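PDB 7BOB: endo-beta-mannanase from Opitutaceae bacterium TAV5, which acts as an exo-beta-1,4-mannosidase of glycoside hydrolase family 5, probably removing single mannose units from the ends of beta-1,4-linked manno-oligosaccharides. Local coordinates for residues A[119-124]-A[204-209]; A[264-269]-A[415-420]; A[390-393]-A[397-400]. One frame throughout, in Å; residues are numbered along the deposited sequence.

Interaction 1: A[119-124]-A[204-209]; sequences NLFSDP and TGWRLG
F121 and W206 meet as an offset edge-to-face aromatic pair, and between them they account for almost all of the small surface that the two loops bury against each other. The indole presents its edge to the face of the phenyl ring, with the two planes at 60° and the centroids of the F121 ring and the five-membered ring of W206 5.7 Å apart. The closest approach is made by the pyrrole side of the indole, where W206 NE1 lies 3.8 Å from F121 CZ. Beside it, W206 CZ2 comes to 4.1 Å from F121 CE1. NE1 is buried by this meeting and finds no hydrogen-bonding partner in the model, a polar cost paid within an otherwise apolar contact. Both side chains set out with CG opposite the carbonyl carbon and next to the backbone N (chi1 -58° in F121), and in W206 this swings the indole across to the other loop although its CB does not point there.

In the family 5 (beta/alpha)8 barrel the first loop runs from strand 107-108 to helix 124-141 and the second from helix 198-201 to strand 237-241, and both aromatic side chains rest on V171 of helix 168-183. Each ring is also anchored through its own backbone. N119 OD1 forms an Asx turn, accepting from F121 N at 2.8 Å and from S122 N at 3.0 Å. The two donors approach opposite faces of the amide plane, so the backbone at F121 is gripped just before helix 124-141, whose first turn D123 caps. On the other loop, T204 OG1 closes an ST turn by accepting from W206 N at 3.1 Å, and the same oxygen lies in the plane of the indole, at its edge.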
# COMPACT_ATOMS: atom_id res chain seq x y z
N ASN A 119 -5.97 -21.14 8.16
CA ASN A 119 -6.96 -20.09 8.22
C ASN A 119 -8.24 -20.61 8.85
O ASN A 119 -8.81 -21.59 8.36
CB ASN A 119 -7.23 -19.57 6.81
CG ASN A 119 -8.27 -18.46 6.79
OD1 ASN A 119 -9.47 -18.72 6.88
ND2 ASN A 119 -7.81 -17.21 6.67
N LEU A 120 -8.70 -19.93 9.91
CA LEU A 120 -9.86 -20.41 10.67
C LEU A 120 -11.05 -20.73 9.76
O LEU A 120 -11.78 -21.69 10.00
CB LEU A 120 -10.27 -19.38 11.73
CG LEU A 120 -11.52 -19.76 12.56
CD1 LEU A 120 -11.16 -20.74 13.67
CD2 LEU A 120 -12.28 -18.55 13.13
N PHE A 121 -11.23 -19.94 8.70
CA PHE A 121 -12.45 -20.04 7.90
C PHE A 121 -12.34 -21.00 6.72
O PHE A 121 -13.35 -21.57 6.30
CB PHE A 121 -12.83 -18.65 7.37
CG PHE A 121 -13.06 -17.62 8.44
CD1 PHE A 121 -14.03 -17.82 9.43
CD2 PHE A 121 -12.31 -16.44 8.47
CE1 PHE A 121 -14.25 -16.86 10.41
CE2 PHE A 121 -12.53 -15.47 9.44
CZ PHE A 121 -13.51 -15.68 10.42
N SER A 122 -11.15 -21.15 6.14
CA SER A 122 -11.00 -21.85 4.87
C SER A 122 -10.27 -23.17 4.98
O SER A 122 -10.45 -24.03 4.11
CB SER A 122 -10.24 -20.98 3.88
OG SER A 122 -9.01 -20.63 4.48
N ASP A 123 -9.40 -23.33 5.97
CA ASP A 123 -8.63 -24.56 6.09
C ASP A 123 -9.57 -25.76 6.27
O ASP A 123 -10.45 -25.72 7.14
CB ASP A 123 -7.66 -24.50 7.26
CG ASP A 123 -6.90 -25.79 7.39
OD1 ASP A 123 -6.25 -26.16 6.39
OD2 ASP A 123 -6.97 -26.45 8.45
N PRO A 124 -9.43 -26.82 5.46
CA PRO A 124 -10.36 -27.96 5.58
C PRO A 124 -10.39 -28.56 6.98
O PRO A 124 -11.48 -28.84 7.51
CB PRO A 124 -9.84 -28.94 4.52
CG PRO A 124 -9.21 -28.02 3.47
CD PRO A 124 -8.54 -26.94 4.28
N THR A 204 -14.93 -7.38 5.78
CA THR A 204 -14.26 -8.51 6.40
C THR A 204 -14.85 -9.83 5.95
O THR A 204 -14.39 -10.87 6.40
CB THR A 204 -14.39 -8.42 7.92
OG1 THR A 204 -15.78 -8.59 8.26
CG2 THR A 204 -13.91 -7.05 8.41
N GLY A 205 -15.88 -9.80 5.09
CA GLY A 205 -16.70 -10.96 4.82
C GLY A 205 -17.86 -11.13 5.78
O GLY A 205 -18.71 -12.00 5.55
N TRP A 206 -17.93 -10.33 6.85
CA TRP A 206 -19.05 -10.36 7.79
C TRP A 206 -19.96 -9.18 7.43
O TRP A 206 -19.72 -8.04 7.85
CB TRP A 206 -18.56 -10.33 9.23
CG TRP A 206 -17.90 -11.64 9.63
CD1 TRP A 206 -16.58 -11.98 9.50
CD2 TRP A 206 -18.56 -12.79 10.18
NE1 TRP A 206 -16.37 -13.27 9.95
CE2 TRP A 206 -17.57 -13.79 10.38
CE3 TRP A 206 -19.89 -13.08 10.54
CZ2 TRP A 206 -17.86 -15.05 10.91
CZ3 TRP A 206 -20.17 -14.33 11.06
CH2 TRP A 206 -19.16 -15.30 11.25
N ARG A 207 -20.98 -9.45 6.63
CA ARG A 207 -21.67 -8.41 5.88
C ARG A 207 -23.12 -8.27 6.31
O ARG A 207 -23.79 -9.24 6.68
CB ARG A 207 -21.64 -8.70 4.39
CG ARG A 207 -20.23 -8.68 3.81
CD ARG A 207 -20.22 -9.34 2.45
NE ARG A 207 -18.99 -9.04 1.72
CZ ARG A 207 -18.76 -9.44 0.48
NH1 ARG A 207 -19.66 -10.18 -0.16
NH2 ARG A 207 -17.62 -9.10 -0.13
N LEU A 208 -23.60 -7.03 6.23
CA LEU A 208 -25.01 -6.70 6.30
C LEU A 208 -25.54 -6.69 4.87
O LEU A 208 -25.22 -5.79 4.10
CB LEU A 208 -25.24 -5.33 6.94
CG LEU A 208 -24.58 -5.08 8.30
CD1 LEU A 208 -24.77 -3.63 8.70
CD2 LEU A 208 -25.20 -6.00 9.34
N GLY A 209 -26.34 -7.68 4.50
CA GLY A 209 -27.03 -7.56 3.23
C GLY A 209 -26.76 -8.65 2.22
O GLY A 209 -25.75 -8.63 1.50

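Interaction 2: A[264-269]-A[415-420]; sequences LPFYVK and LAHHLL
The imidazole of H417 is held from two directions, by the amine of K269 at its edge and by F266 over one face. K269 NZ donates to H417 NE2 at 2.8 Å and lies only 8° out of the ring plane, as suits a donor meeting an unprotonated ring nitrogen; next to a lysine the histidine is therefore likely to be neutral. From CG onward the lysine chain is fully extended, which carries NZ across to the ring and lets CE pass 3.5 Å from H417 NE2. The F266 contact is a CH-pi interaction, with CB 3.9 Å from the centroid of the H417 ring and offset toward the ND1-CE1 rim. Beyond it F266 CD1 touches H417 CG at 3.7 Å, the two rings being inclined obliquely. H417 reaches straight out from its helix because CG stands opposite the backbone N (chi1 176°). With an alanine here, K269 NZ would probably lose one of its acceptors and a gap would open beside F266 CB.

K269 NZ also donates to V427 O, at the start of strand 427-431. The contact thus joins barrel helix 258-272 to helix 406-422 of the C-terminal domain; helix 292-309 packs on L264, P265 and V268, while helix 569-583 packs on A416, L419 and L420.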
# COMPACT_ATOMS: atom_id res chain seq x y z
N LEU A 264 -22.12 5.01 17.83
CA LEU A 264 -22.78 3.74 18.16
C LEU A 264 -24.24 3.73 17.73
O LEU A 264 -24.65 2.77 17.05
CB LEU A 264 -22.56 3.47 19.65
CG LEU A 264 -22.80 2.08 20.23
CD1 LEU A 264 -22.15 1.03 19.37
CD2 LEU A 264 -22.28 2.00 21.68
N PRO A 265 -25.06 4.76 17.99
CA PRO A 265 -26.43 4.74 17.44
C PRO A 265 -26.47 4.62 15.93
O PRO A 265 -27.37 3.96 15.39
CB PRO A 265 -27.03 6.07 17.91
CG PRO A 265 -26.23 6.44 19.11
CD PRO A 265 -24.83 5.95 18.82
N PHE A 266 -25.53 5.26 15.24
CA PHE A 266 -25.47 5.13 13.78
C PHE A 266 -25.20 3.68 13.37
O PHE A 266 -25.86 3.15 12.47
CB PHE A 266 -24.42 6.06 13.21
CG PHE A 266 -24.04 5.73 11.80
CD1 PHE A 266 -24.81 6.19 10.73
CD2 PHE A 266 -22.92 4.94 11.54
CE1 PHE A 266 -24.46 5.87 9.42
CE2 PHE A 266 -22.56 4.63 10.22
CZ PHE A 266 -23.33 5.10 9.16
N TYR A 267 -24.22 3.04 14.01
CA TYR A 267 -23.94 1.63 13.71
C TYR A 267 -25.15 0.75 13.99
O TYR A 267 -25.46 -0.17 13.21
CB TYR A 267 -22.75 1.12 14.54
CG TYR A 267 -21.43 1.78 14.20
CD1 TYR A 267 -21.05 1.98 12.89
CD2 TYR A 267 -20.56 2.19 15.20
CE1 TYR A 267 -19.85 2.58 12.58
CE2 TYR A 267 -19.35 2.78 14.91
CZ TYR A 267 -19.01 2.97 13.60
OH TYR A 267 -17.82 3.58 13.32
N VAL A 268 -25.84 1.00 15.11
CA VAL A 268 -27.03 0.23 15.45
C VAL A 268 -28.11 0.44 14.39
O VAL A 268 -28.74 -0.52 13.94
CB VAL A 268 -27.53 0.60 16.86
CG1 VAL A 268 -28.89 -0.06 17.18
CG2 VAL A 268 -26.49 0.21 17.90
N LYS A 269 -28.29 1.69 13.95
CA LYS A 269 -29.26 1.98 12.90
C LYS A 269 -28.97 1.19 11.63
O LYS A 269 -29.89 0.64 11.01
CB LYS A 269 -29.24 3.48 12.57
CG LYS A 269 -29.84 4.40 13.61
CD LYS A 269 -29.97 5.85 13.09
CE LYS A 269 -30.28 6.79 14.25
NZ LYS A 269 -30.34 8.23 13.85
N LEU A 415 -20.65 11.14 8.87
CA LEU A 415 -20.61 12.59 8.96
C LEU A 415 -21.95 13.20 8.59
O LEU A 415 -22.44 14.11 9.26
CB LEU A 415 -19.52 13.15 8.05
CG LEU A 415 -19.41 14.67 8.12
CD1 LEU A 415 -18.83 15.10 9.46
CD2 LEU A 415 -18.57 15.20 6.99
N ALA A 416 -22.56 12.72 7.50
CA ALA A 416 -23.88 13.21 7.15
C ALA A 416 -24.87 12.95 8.28
O ALA A 416 -25.66 13.82 8.64
CB ALA A 416 -24.36 12.56 5.85
N HIS A 417 -24.80 11.75 8.88
CA HIS A 417 -25.68 11.39 9.99
C HIS A 417 -25.52 12.36 11.15
O HIS A 417 -26.50 12.82 11.73
CB HIS A 417 -25.40 9.96 10.44
CG HIS A 417 -26.18 9.52 11.63
ND1 HIS A 417 -25.64 9.47 12.90
CD2 HIS A 417 -27.46 9.10 11.75
CE1 HIS A 417 -26.56 9.02 13.74
NE2 HIS A 417 -27.67 8.80 13.07
N HIS A 418 -24.27 12.69 11.50
CA HIS A 418 -24.03 13.59 12.62
C HIS A 418 -24.46 15.02 12.28
O HIS A 418 -25.06 15.71 13.12
CB HIS A 418 -22.55 13.56 13.01
CG HIS A 418 -22.09 14.79 13.74
ND1 HIS A 418 -22.52 15.11 15.01
CD2 HIS A 418 -21.25 15.78 13.36
CE1 HIS A 418 -21.96 16.24 15.39
NE2 HIS A 418 -21.17 16.66 14.41
N LEU A 419 -24.17 15.48 11.06
CA LEU A 419 -24.47 16.86 10.71
C LEU A 419 -25.97 17.06 10.55
O LEU A 419 -26.49 18.13 10.88
CB LEU A 419 -23.73 17.27 9.43
CG LEU A 419 -22.20 17.29 9.46
CD1 LEU A 419 -21.61 17.55 8.06
CD2 LEU A 419 -21.64 18.29 10.48
N LEU A 420 -26.69 16.05 10.05
CA LEU A 420 -28.14 16.16 9.97
C LEU A 420 -28.78 16.20 11.36
O LEU A 420 -29.73 16.95 11.58
CB LEU A 420 -28.70 15.00 9.15
CG LEU A 420 -28.44 15.11 7.66
CD1 LEU A 420 -28.46 13.73 6.99
CD2 LEU A 420 -29.48 16.06 7.03

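Interaction 3: A[390-393]-A[397-400]; sequences PRHY and NNHR
H392 faces N398 and R400 within the long loop that leads from strand 385-389 to helix 406-422, and an Asx turn at N398 shapes the far side of the meeting. In that turn N398 OD1 accepts from R400 N, bringing the backbone of R400 round to the histidine. The link from strand to helix lies in the domain built round the mixed sheet, after the family 5 barrel.

At its root, H392 CB meets the amide of N398, 3.8 Å from ND2. That nitrogen is committed elsewhere, to Y394 O, and its approach to the histidine is a packing contact. From CG outward the partner is R400. Its carbonyl oxygen sits over one face of the imidazole, toward the rim, 3.5 Å from H392 CG and 3.2 Å from H392 CD2. On the ND1 side of the ring, H392 CE1 touches R400 CB at 3.7 Å. The far nitrogen, H392 NE2, is 3.4 Å from R400 O, yet no hydrogen bond forms because the oxygen lies above the ring and a ring N-H would not point at it. The opposite face is backed by R391 CG. With H392 CG opposite the carbonyl carbon (chi1 -48°), the imidazole is sandwiched between a carbonyl and an aliphatic methylene.

The R400 side chain runs extended from CG to NE and takes its guanidinium away from the histidine. This edge of the loop also reaches the trimer interface: R400 packs on H327 of the second subunit, and H399 O accepts a hydrogen bond from NE2 of that same histidine. The R400 N to N398 OD1 bond that closes the Asx turn is 3.1 Å long, fairly straight at 154°, with the donor tilted 25° from the carbonyl plane.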
# COMPACT_ATOMS: atom_id res chain seq x y z
N PRO A 390 -26.28 1.91 -0.31
CA PRO A 390 -26.31 1.48 -1.72
C PRO A 390 -26.58 -0.02 -1.87
O PRO A 390 -26.28 -0.82 -0.98
CB PRO A 390 -24.90 1.84 -2.23
CG PRO A 390 -24.04 1.90 -0.99
CD PRO A 390 -24.96 2.38 0.12
N ARG A 391 -27.12 -0.40 -3.03
CA ARG A 391 -27.47 -1.80 -3.27
C ARG A 391 -26.24 -2.72 -3.17
O ARG A 391 -26.35 -3.84 -2.67
CB ARG A 391 -28.14 -1.97 -4.64
CG ARG A 391 -28.24 -3.43 -5.10
CD ARG A 391 -28.99 -3.58 -6.43
NE ARG A 391 -30.39 -3.23 -6.28
CZ ARG A 391 -31.33 -4.08 -5.89
NH1 ARG A 391 -31.03 -5.35 -5.63
NH2 ARG A 391 -32.59 -3.67 -5.77
N HIS A 392 -25.09 -2.29 -3.65
CA HIS A 392 -23.87 -3.08 -3.53
C HIS A 392 -22.92 -2.31 -2.64
O HIS A 392 -22.36 -1.27 -3.04
CB HIS A 392 -23.24 -3.36 -4.90
CG HIS A 392 -24.22 -3.86 -5.92
ND1 HIS A 392 -24.58 -5.19 -6.02
CD2 HIS A 392 -24.93 -3.20 -6.87
CE1 HIS A 392 -25.46 -5.33 -7.00
NE2 HIS A 392 -25.70 -4.14 -7.52
N TYR A 393 -22.75 -2.80 -1.42
CA TYR A 393 -22.03 -2.11 -0.37
C TYR A 393 -20.61 -2.64 -0.19
O TYR A 393 -19.69 -1.85 0.06
CB TYR A 393 -22.83 -2.23 0.94
CG TYR A 393 -22.31 -1.38 2.09
CD1 TYR A 393 -21.27 -1.84 2.92
CD2 TYR A 393 -22.88 -0.14 2.38
CE1 TYR A 393 -20.82 -1.06 3.99
CE2 TYR A 393 -22.43 0.64 3.44
CZ TYR A 393 -21.40 0.19 4.23
OH TYR A 393 -20.97 0.99 5.27
N ASN A 397 -14.66 -9.23 -4.31
CA ASN A 397 -15.22 -10.27 -5.19
C ASN A 397 -16.67 -10.00 -5.57
O ASN A 397 -17.43 -10.93 -5.88
CB ASN A 397 -15.07 -11.65 -4.54
CG ASN A 397 -13.62 -12.05 -4.41
OD1 ASN A 397 -12.81 -11.77 -5.29
ND2 ASN A 397 -13.28 -12.68 -3.29
N ASN A 398 -17.06 -8.73 -5.57
CA ASN A 398 -18.41 -8.29 -5.95
C ASN A 398 -18.34 -7.74 -7.38
O ASN A 398 -17.95 -6.60 -7.60
CB ASN A 398 -18.92 -7.24 -4.99
CG ASN A 398 -20.39 -6.95 -5.20
OD1 ASN A 398 -20.93 -7.22 -6.28
ND2 ASN A 398 -21.06 -6.41 -4.18
N HIS A 399 -18.75 -8.56 -8.35
CA HIS A 399 -18.65 -8.22 -9.76
C HIS A 399 -19.78 -7.32 -10.23
O HIS A 399 -19.78 -6.91 -11.40
CB HIS A 399 -18.60 -9.50 -10.58
CG HIS A 399 -17.47 -10.41 -10.19
ND1 HIS A 399 -17.67 -11.72 -9.81
CD2 HIS A 399 -16.14 -10.19 -10.09
CE1 HIS A 399 -16.51 -12.27 -9.50
NE2 HIS A 399 -15.56 -11.36 -9.66
N ARG A 400 -20.73 -6.98 -9.35
CA ARG A 400 -21.84 -6.11 -9.71
C ARG A 400 -21.80 -4.79 -8.96
O ARG A 400 -22.72 -3.97 -9.11
CB ARG A 400 -23.18 -6.84 -9.50
CG ARG A 400 -23.43 -7.83 -10.66
CD ARG A 400 -24.70 -8.70 -10.55
NE ARG A 400 -25.19 -9.08 -11.89
CZ ARG A 400 -26.23 -8.52 -12.52
NH1 ARG A 400 -26.93 -7.56 -11.93
NH2 ARG A 400 -26.58 -8.94 -13.74

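Overall arrangement
From the N terminus, interaction 1 comes first. It closes a loop of some eighty residues within the barrel domain, joining the loop between strand 107-108 and helix 124-141 to the loop between helix 198-201 and strand 237-241, and is complete before interaction 2 opens. Interaction 2 closes a longer loop, from helix 258-272 of the barrel to helix 406-422 beside the mixed sheet, and so ties the two domains together. Interaction 3 is nested inside that loop, folding the segment before helix 406-422 back on itself; none of the three cross. Interactions 1 and 3 have centres about 17 Å apart, and R207 bridges toward the latter loop by bonding R396 O.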